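Local structure of NADH oxidase (Thermus thermophilus, 6RVB) at residues A[29-41]-A[68-81]. The protein probably acts as an FAD-dependent oxidoreductase that uses NADH to reduce coenzyme A disulfide. Sequence-based numbering, arbitrary orientation.
Sequences EVVVYEKSGWVSY and FRKQGVLVHTRHEV. With FAD (flavin-adenine dinucleotide), chain E.
V32 and V75 meet flank to flank, CB to CB at 3.9 Å, on the face of the sheet that helix 13-24 covers through A18 and K22. V75 CG2 also meets the tip of V39 CG1, while F68 turns its ring edge to S40 CB, with CE2 3.8 Å away. On the reverse face Y33 and H76 run side by side, rim to rim with planes at 26°; CG of Y33 lies anti to its carbonyl carbon (chi1 -64°), with V31 CG2 over one face of its ring, toward the rim, and its hydroxyl bonding D104. Alternating bonds establish the parallel pairing of strands 29-34 and 73-77, whose axes run 16° apart, among them V32 N to L74 O (2.8 Å) and H76 N to V32 O (3.0 Å). Farther along, H79 N donates to E34 O. E34, bent at chi2, brings OE2, whose modelled position is less certain, to both ribose hydroxyls of FAD, and G10 N holds OE1. With an alanine here, O2B and O3B of the ribose would probably lose their shared acceptor and G10 N its carboxylate partner. At the outer edge K35 NZ makes a salt bridge with E80 OE1, its hydrogen bond weak at 3.5 Å, and V81 O accepts from adenine N6A (3.1 Å). An acidic residue near the C-terminal end of the second parallel strand, gripping the adenosine ribose, is characteristic of the FAD-binding Rossmann-type fold in pyridine nucleotide-disulfide oxidoreductases.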
loop_
_atom_site.group_PDB
_atom_site.type_symbol
_atom_site.label_atom_id
_atom_site.label_comp_id
_atom_site.label_asym_id
_atom_site.label_seq_id
_atom_site.Cartn_x
_atom_site.Cartn_y
_atom_site.Cartn_z
ATOM N N GLU A 29 -29.793 -26.548 7.405
ATOM C CA GLU A 29 -29.884 -26.290 8.828
ATOM C C GLU A 29 -28.496 -26.071 9.353
ATOM O O GLU A 29 -27.682 -26.952 9.240
ATOM C CB GLU A 29 -30.425 -27.488 9.574
ATOM C CG GLU A 29 -31.691 -28.176 9.084
ATOM C CD GLU A 29 -32.231 -29.293 10.063
ATOM O OE1 GLU A 29 -33.467 -29.472 10.099
ATOM O OE2 GLU A 29 -31.475 -30.003 10.781
ATOM N N VAL A 30 -28.202 -24.940 9.961
ATOM C CA VAL A 30 -26.804 -24.630 10.282
ATOM C C VAL A 30 -26.620 -24.447 11.768
ATOM O O VAL A 30 -27.162 -23.557 12.381
ATOM C CB VAL A 30 -26.297 -23.308 9.557
ATOM C CG1 VAL A 30 -24.895 -22.989 9.911
ATOM C CG2 VAL A 30 -26.367 -23.443 8.073
ATOM N N VAL A 31 -25.803 -25.267 12.356
ATOM C CA VAL A 31 -25.582 -25.114 13.772
ATOM C C VAL A 31 -24.081 -25.114 14.178
ATOM O O VAL A 31 -23.311 -25.961 13.742
ATOM C CB VAL A 31 -26.328 -26.227 14.574
ATOM C CG1 VAL A 31 -25.962 -27.615 14.094
ATOM C CG2 VAL A 31 -25.895 -26.164 15.984
ATOM N N VAL A 32 -23.695 -24.196 15.049
ATOM C CA VAL A 32 -22.316 -24.053 15.482
ATOM C C VAL A 32 -22.125 -24.457 16.933
ATOM O O VAL A 32 -22.702 -23.833 17.770
ATOM C CB VAL A 32 -21.993 -22.548 15.439
ATOM C CG1 VAL A 32 -20.609 -22.286 15.953
ATOM C CG2 VAL A 32 -22.090 -22.075 14.061
ATOM N N TYR A 33 -21.330 -25.456 17.267
ATOM C CA TYR A 33 -21.014 -25.758 18.692
ATOM C C TYR A 33 -19.619 -25.192 19.067
ATOM O O TYR A 33 -18.593 -25.729 18.672
ATOM C CB TYR A 33 -21.018 -27.277 18.984
ATOM C CG TYR A 33 -22.311 -27.924 18.816
ATOM C CD1 TYR A 33 -23.369 -27.509 19.566
ATOM C CD2 TYR A 33 -22.515 -28.929 17.905
ATOM C CE1 TYR A 33 -24.649 -28.079 19.414
ATOM C CE2 TYR A 33 -23.807 -29.519 17.725
ATOM C CZ TYR A 33 -24.853 -29.074 18.491
ATOM O OH TYR A 33 -26.098 -29.569 18.376
ATOM N N GLU A 34 -19.593 -24.136 19.864
ATOM C CA GLU A 34 -18.376 -23.453 20.297
ATOM C C GLU A 34 -18.081 -23.756 21.765
ATOM O O GLU A 34 -18.892 -23.476 22.620
ATOM C CB GLU A 34 -18.512 -21.942 19.987
ATOM C CG GLU A 34 -17.465 -20.922 20.480
ATOM C CD GLU A 34 -15.984 -21.344 20.445
ATOM O OE1 GLU A 34 -15.476 -21.798 19.407
ATOM O OE2 GLU A 34 -15.297 -21.200 21.473
ATOM N N LYS A 35 -16.934 -24.351 22.071
ATOM C CA LYS A 35 -16.679 -24.641 23.472
ATOM C C LYS A 35 -16.311 -23.488 24.445
ATOM O O LYS A 35 -16.367 -23.651 25.633
ATOM C CB LYS A 35 -15.676 -25.723 23.584
ATOM C CG LYS A 35 -14.281 -25.319 23.747
ATOM C CD LYS A 35 -13.506 -26.614 24.071
ATOM C CE LYS A 35 -12.011 -26.510 24.235
ATOM N NZ LYS A 35 -11.386 -27.897 24.436
ATOM N N SER A 36 -15.984 -22.310 23.945
ATOM C CA SER A 36 -15.455 -21.281 24.788
ATOM C C SER A 36 -16.504 -20.323 25.264
ATOM O O SER A 36 -16.198 -19.303 25.884
ATOM C CB SER A 36 -14.448 -20.486 24.001
ATOM O OG SER A 36 -15.025 -19.366 23.334
ATOM N N GLY A 37 -17.751 -20.533 24.939
ATOM C CA GLY A 37 -18.582 -19.445 25.379
ATOM C C GLY A 37 -18.354 -18.020 24.884
ATOM O O GLY A 37 -19.066 -17.138 25.286
ATOM N N TRP A 38 -17.453 -17.790 23.948
ATOM C CA TRP A 38 -17.591 -16.631 23.060
ATOM C C TRP A 38 -17.415 -17.056 21.603
ATOM O O TRP A 38 -16.695 -17.956 21.275
ATOM C CB TRP A 38 -16.507 -15.628 23.314
ATOM C CG TRP A 38 -16.463 -14.943 24.598
ATOM C CD1 TRP A 38 -15.915 -15.380 25.752
ATOM C CD2 TRP A 38 -16.886 -13.641 24.829
ATOM N NE1 TRP A 38 -16.010 -14.425 26.707
ATOM C CE2 TRP A 38 -16.611 -13.340 26.149
ATOM C CE3 TRP A 38 -17.469 -12.677 24.035
ATOM C CZ2 TRP A 38 -16.912 -12.130 26.694
ATOM C CZ3 TRP A 38 -17.780 -11.472 24.581
ATOM C CH2 TRP A 38 -17.509 -11.203 25.888
ATOM N N VAL A 39 -18.010 -16.347 20.692
ATOM C CA VAL A 39 -18.077 -16.805 19.318
ATOM C C VAL A 39 -17.853 -15.588 18.408
ATOM O O VAL A 39 -18.191 -14.447 18.749
ATOM C CB VAL A 39 -19.479 -17.546 19.075
ATOM C CG1 VAL A 39 -20.526 -16.688 18.440
ATOM C CG2 VAL A 39 -19.321 -18.788 18.319
ATOM N N SER A 40 -17.254 -15.806 17.264
ATOM C CA SER A 40 -17.086 -14.734 16.298
ATOM C C SER A 40 -16.435 -13.454 16.816
ATOM O O SER A 40 -17.057 -12.411 16.814
ATOM C CB SER A 40 -18.427 -14.416 15.676
ATOM O OG SER A 40 -18.282 -13.473 14.658
ATOM N N TYR A 41 -15.176 -13.510 17.223
ATOM C CA TYR A 41 -14.536 -12.336 17.794
ATOM C C TYR A 41 -13.100 -12.198 17.280
ATOM O O TYR A 41 -12.469 -13.125 16.791
ATOM C CB TYR A 41 -14.567 -12.437 19.324
ATOM C CG TYR A 41 -13.776 -13.639 19.845
ATOM C CD1 TYR A 41 -14.358 -14.848 19.995
ATOM C CD2 TYR A 41 -12.411 -13.539 20.144
ATOM C CE1 TYR A 41 -13.635 -15.897 20.417
ATOM C CE2 TYR A 41 -11.686 -14.600 20.561
ATOM C CZ TYR A 41 -12.301 -15.793 20.710
ATOM O OH TYR A 41 -11.635 -16.933 21.170
ATOM N N PHE A 68 -26.685 -13.890 15.158
ATOM C CA PHE A 68 -26.664 -15.083 14.389
ATOM C C PHE A 68 -28.041 -15.738 14.332
ATOM O O PHE A 68 -28.509 -16.146 13.257
ATOM C CB PHE A 68 -25.700 -16.052 15.003
ATOM C CG PHE A 68 -24.322 -15.993 14.411
ATOM C CD1 PHE A 68 -24.088 -16.339 13.077
ATOM C CD2 PHE A 68 -23.229 -15.591 15.200
ATOM C CE1 PHE A 68 -22.802 -16.259 12.545
ATOM C CE2 PHE A 68 -21.964 -15.511 14.684
ATOM C CZ PHE A 68 -21.750 -15.862 13.358
ATOM N N ARG A 69 -28.669 -15.898 15.493
ATOM C CA ARG A 69 -29.996 -16.450 15.531
ATOM C C ARG A 69 -30.894 -15.706 14.542
ATOM O O ARG A 69 -31.387 -16.322 13.615
ATOM C CB ARG A 69 -30.568 -16.432 16.929
ATOM C CG ARG A 69 -31.519 -17.617 17.224
ATOM C CD ARG A 69 -32.487 -17.291 18.377
ATOM N NE ARG A 69 -32.960 -15.895 18.301
ATOM C CZ ARG A 69 -34.150 -15.509 17.834
ATOM N NH1 ARG A 69 -35.035 -16.422 17.417
ATOM N NH2 ARG A 69 -34.453 -14.209 17.794
ATOM N N LYS A 70 -31.071 -14.398 14.684
ATOM C CA LYS A 70 -31.803 -13.656 13.685
ATOM C C LYS A 70 -31.489 -14.132 12.258
ATOM O O LYS A 70 -32.321 -14.107 11.383
ATOM C CB LYS A 70 -31.536 -12.137 13.770
ATOM C CG LYS A 70 -32.548 -11.304 14.555
ATOM C CD LYS A 70 -32.511 -11.606 16.099
ATOM C CE LYS A 70 -33.394 -10.660 16.974
ATOM N NZ LYS A 70 -32.890 -9.245 17.012
ATOM N N GLN A 71 -30.262 -14.519 11.964
ATOM C CA GLN A 71 -29.930 -14.713 10.551
ATOM C C GLN A 71 -30.061 -16.160 10.184
ATOM O O GLN A 71 -29.589 -16.614 9.132
ATOM C CB GLN A 71 -28.539 -14.221 10.240
ATOM C CG GLN A 71 -28.301 -12.725 10.338
ATOM C CD GLN A 71 -26.788 -12.361 10.350
ATOM O OE1 GLN A 71 -25.898 -13.152 9.890
ATOM N NE2 GLN A 71 -26.489 -11.163 10.906
ATOM N N GLY A 72 -30.661 -16.916 11.081
ATOM C CA GLY A 72 -30.898 -18.311 10.779
ATOM C C GLY A 72 -29.822 -19.262 11.228
ATOM O O GLY A 72 -29.842 -20.468 10.796
ATOM N N VAL A 73 -28.887 -18.743 12.057
ATOM C CA VAL A 73 -27.737 -19.576 12.481
ATOM C C VAL A 73 -27.788 -19.890 13.932
ATOM O O VAL A 73 -27.915 -18.959 14.743
ATOM C CB VAL A 73 -26.365 -18.996 12.071
ATOM C CG1 VAL A 73 -25.294 -19.883 12.498
ATOM C CG2 VAL A 73 -26.309 -18.978 10.593
ATOM N N LEU A 74 -27.769 -21.171 14.277
ATOM C CA LEU A 74 -27.899 -21.516 15.685
ATOM C C LEU A 74 -26.581 -21.718 16.367
ATOM O O LEU A 74 -25.913 -22.759 16.112
ATOM C CB LEU A 74 -28.731 -22.770 15.940
ATOM C CG LEU A 74 -30.127 -22.454 15.466
ATOM C CD1 LEU A 74 -30.867 -23.742 15.172
ATOM C CD2 LEU A 74 -30.891 -21.433 16.385
ATOM N N VAL A 75 -26.204 -20.767 17.252
ATOM C CA VAL A 75 -24.949 -20.990 17.946
ATOM C C VAL A 75 -25.039 -21.398 19.417
ATOM O O VAL A 75 -25.592 -20.725 20.200
ATOM C CB VAL A 75 -23.825 -19.910 17.626
ATOM C CG1 VAL A 75 -24.326 -18.845 16.714
ATOM C CG2 VAL A 75 -23.243 -19.288 18.891
ATOM N N HIS A 76 -24.448 -22.506 19.789
ATOM C CA HIS A 76 -24.329 -22.866 21.181
ATOM C C HIS A 76 -22.949 -22.723 21.765
ATOM O O HIS A 76 -22.089 -23.491 21.475
ATOM C CB HIS A 76 -24.780 -24.318 21.314
ATOM C CG HIS A 76 -26.146 -24.524 20.770
ATOM N ND1 HIS A 76 -26.396 -25.327 19.681
ATOM C CD2 HIS A 76 -27.318 -23.933 21.079
ATOM C CE1 HIS A 76 -27.675 -25.265 19.362
ATOM N NE2 HIS A 76 -28.247 -24.406 20.183
ATOM N N THR A 77 -22.766 -21.761 22.645
ATOM C CA THR A 77 -21.490 -21.645 23.334
ATOM C C THR A 77 -21.308 -22.584 24.523
ATOM O O THR A 77 -22.243 -23.202 24.994
ATOM C CB THR A 77 -21.259 -20.250 23.866
ATOM O OG1 THR A 77 -22.311 -19.868 24.731
ATOM C CG2 THR A 77 -21.164 -19.274 22.761
ATOM N N ARG A 78 -20.097 -22.682 25.034
ATOM C CA ARG A 78 -19.832 -23.634 26.107
ATOM C C ARG A 78 -20.374 -25.001 25.774
ATOM O O ARG A 78 -20.956 -25.653 26.617
ATOM C CB ARG A 78 -20.414 -23.176 27.458
ATOM C CG ARG A 78 -20.524 -21.612 27.744
ATOM C CD ARG A 78 -19.827 -21.158 29.061
ATOM N NE ARG A 78 -18.423 -21.620 28.978
ATOM C CZ ARG A 78 -17.898 -22.712 29.573
ATOM N NH1 ARG A 78 -18.641 -23.456 30.402
ATOM N NH2 ARG A 78 -16.599 -23.040 29.373
ATOM N N HIS A 79 -20.188 -25.429 24.543
ATOM C CA HIS A 79 -20.574 -26.769 24.149
ATOM C C HIS A 79 -19.427 -27.472 23.509
ATOM O O HIS A 79 -18.982 -27.089 22.445
ATOM C CB HIS A 79 -21.645 -26.723 23.100
ATOM C CG HIS A 79 -23.011 -26.561 23.652
ATOM N ND1 HIS A 79 -23.449 -25.382 24.186
ATOM C CD2 HIS A 79 -24.047 -27.431 23.731
ATOM C CE1 HIS A 79 -24.699 -25.526 24.583
ATOM N NE2 HIS A 79 -25.075 -26.766 24.331
ATOM N N GLU A 80 -18.933 -28.528 24.094
ATOM C CA GLU A 80 -17.766 -29.065 23.449
ATOM C C GLU A 80 -18.094 -30.357 22.770
ATOM O O GLU A 80 -18.571 -31.283 23.447
ATOM C CB GLU A 80 -16.687 -29.314 24.453
ATOM C CG GLU A 80 -15.575 -30.162 23.934
ATOM C CD GLU A 80 -14.520 -30.315 24.984
ATOM O OE1 GLU A 80 -13.361 -30.766 24.726
ATOM O OE2 GLU A 80 -14.904 -29.956 26.102
ATOM N N VAL A 81 -17.852 -30.448 21.455
ATOM C CA VAL A 81 -18.042 -31.759 20.834
ATOM C C VAL A 81 -16.898 -32.665 21.209
ATOM O O VAL A 81 -15.769 -32.363 20.918
ATOM C CB VAL A 81 -18.457 -31.767 19.290
ATOM C CG1 VAL A 81 -18.808 -30.422 18.846
ATOM C CG2 VAL A 81 -17.458 -32.501 18.360
HETATM P PA FAD E . -9.601 -20.064 16.760
HETATM O O1A FAD E . -8.289 -20.660 17.495
HETATM O O2A FAD E . -9.804 -18.548 16.550
HETATM O O5B FAD E . -10.987 -20.624 17.497
HETATM C C5B FAD E . -11.217 -22.043 17.796
HETATM C C4B FAD E . -12.331 -22.228 18.827
HETATM O O4B FAD E . -12.874 -23.515 18.592
HETATM C C3B FAD E . -11.819 -22.083 20.251
HETATM O O3B FAD E . -12.454 -20.974 20.982
HETATM C C2B FAD E . -12.235 -23.375 20.811
HETATM O O2B FAD E . -12.831 -22.936 22.034
HETATM C C1B FAD E . -13.233 -24.022 19.802
HETATM N N9A FAD E . -13.059 -25.514 19.847
HETATM C C8A FAD E . -11.869 -26.203 19.849
HETATM N N7A FAD E . -12.036 -27.537 20.064
HETATM C C5A FAD E . -13.372 -27.732 20.187
HETATM C C6A FAD E . -14.214 -28.941 20.415
HETATM N N6A FAD E . -13.577 -30.147 20.493
HETATM N N1A FAD E . -15.559 -28.748 20.512
HETATM C C2A FAD E . -16.107 -27.479 20.381
HETATM N N3A FAD E . -15.434 -26.299 20.168
HETATM C C4A FAD E . -14.062 -26.399 20.057
HETATM N N1 FAD E . -4.250 -12.900 12.675
HETATM C C2 FAD E . -4.009 -11.970 11.695
HETATM O O2 FAD E . -4.256 -12.239 10.481
HETATM N N3 FAD E . -3.532 -10.757 12.037
HETATM C C4 FAD E . -3.295 -10.356 13.335
HETATM O O4 FAD E . -2.851 -9.191 13.670
HETATM C C4X FAD E . -3.585 -11.317 14.446
HETATM N N5 FAD E . -3.369 -10.928 15.754
HETATM C C5X FAD E . -3.625 -11.860 16.729
HETATM C C6 FAD E . -3.405 -11.522 18.088
HETATM C C7 FAD E . -3.675 -12.451 19.113
HETATM C C7M FAD E . -3.425 -12.031 20.535
HETATM C C8 FAD E . -4.213 -13.825 18.781
HETATM C C8M FAD E . -4.516 -14.863 19.828
HETATM C C9 FAD E . -4.410 -14.180 17.430
HETATM C C9A FAD E . -4.149 -13.272 16.364
HETATM N N10 FAD E . -4.399 -13.657 14.991
HETATM C C10 FAD E . -4.098 -12.671 14.014
HETATM C "C1'" FAD E . -4.851 -15.008 14.593
HETATM C "C2'" FAD E . -6.305 -15.299 14.791
HETATM O "O2'" FAD E . -6.617 -15.379 16.175
HETATM C "C3'" FAD E . -6.641 -16.656 14.238
HETATM O "O3'" FAD E . -5.940 -16.871 13.019
HETATM C "C4'" FAD E . -8.166 -16.619 14.027
HETATM O "O4'" FAD E . -8.981 -16.290 15.207
HETATM C "C5'" FAD E . -8.670 -17.854 13.255
HETATM O "O5'" FAD E . -8.970 -18.964 14.092
HETATM P P FAD E . -9.992 -20.169 13.757
HETATM O O1P FAD E . -11.401 -19.638 13.553
HETATM O O2P FAD E . -9.491 -21.401 12.968
HETATM O O3P FAD E . -9.938 -20.749 15.271
#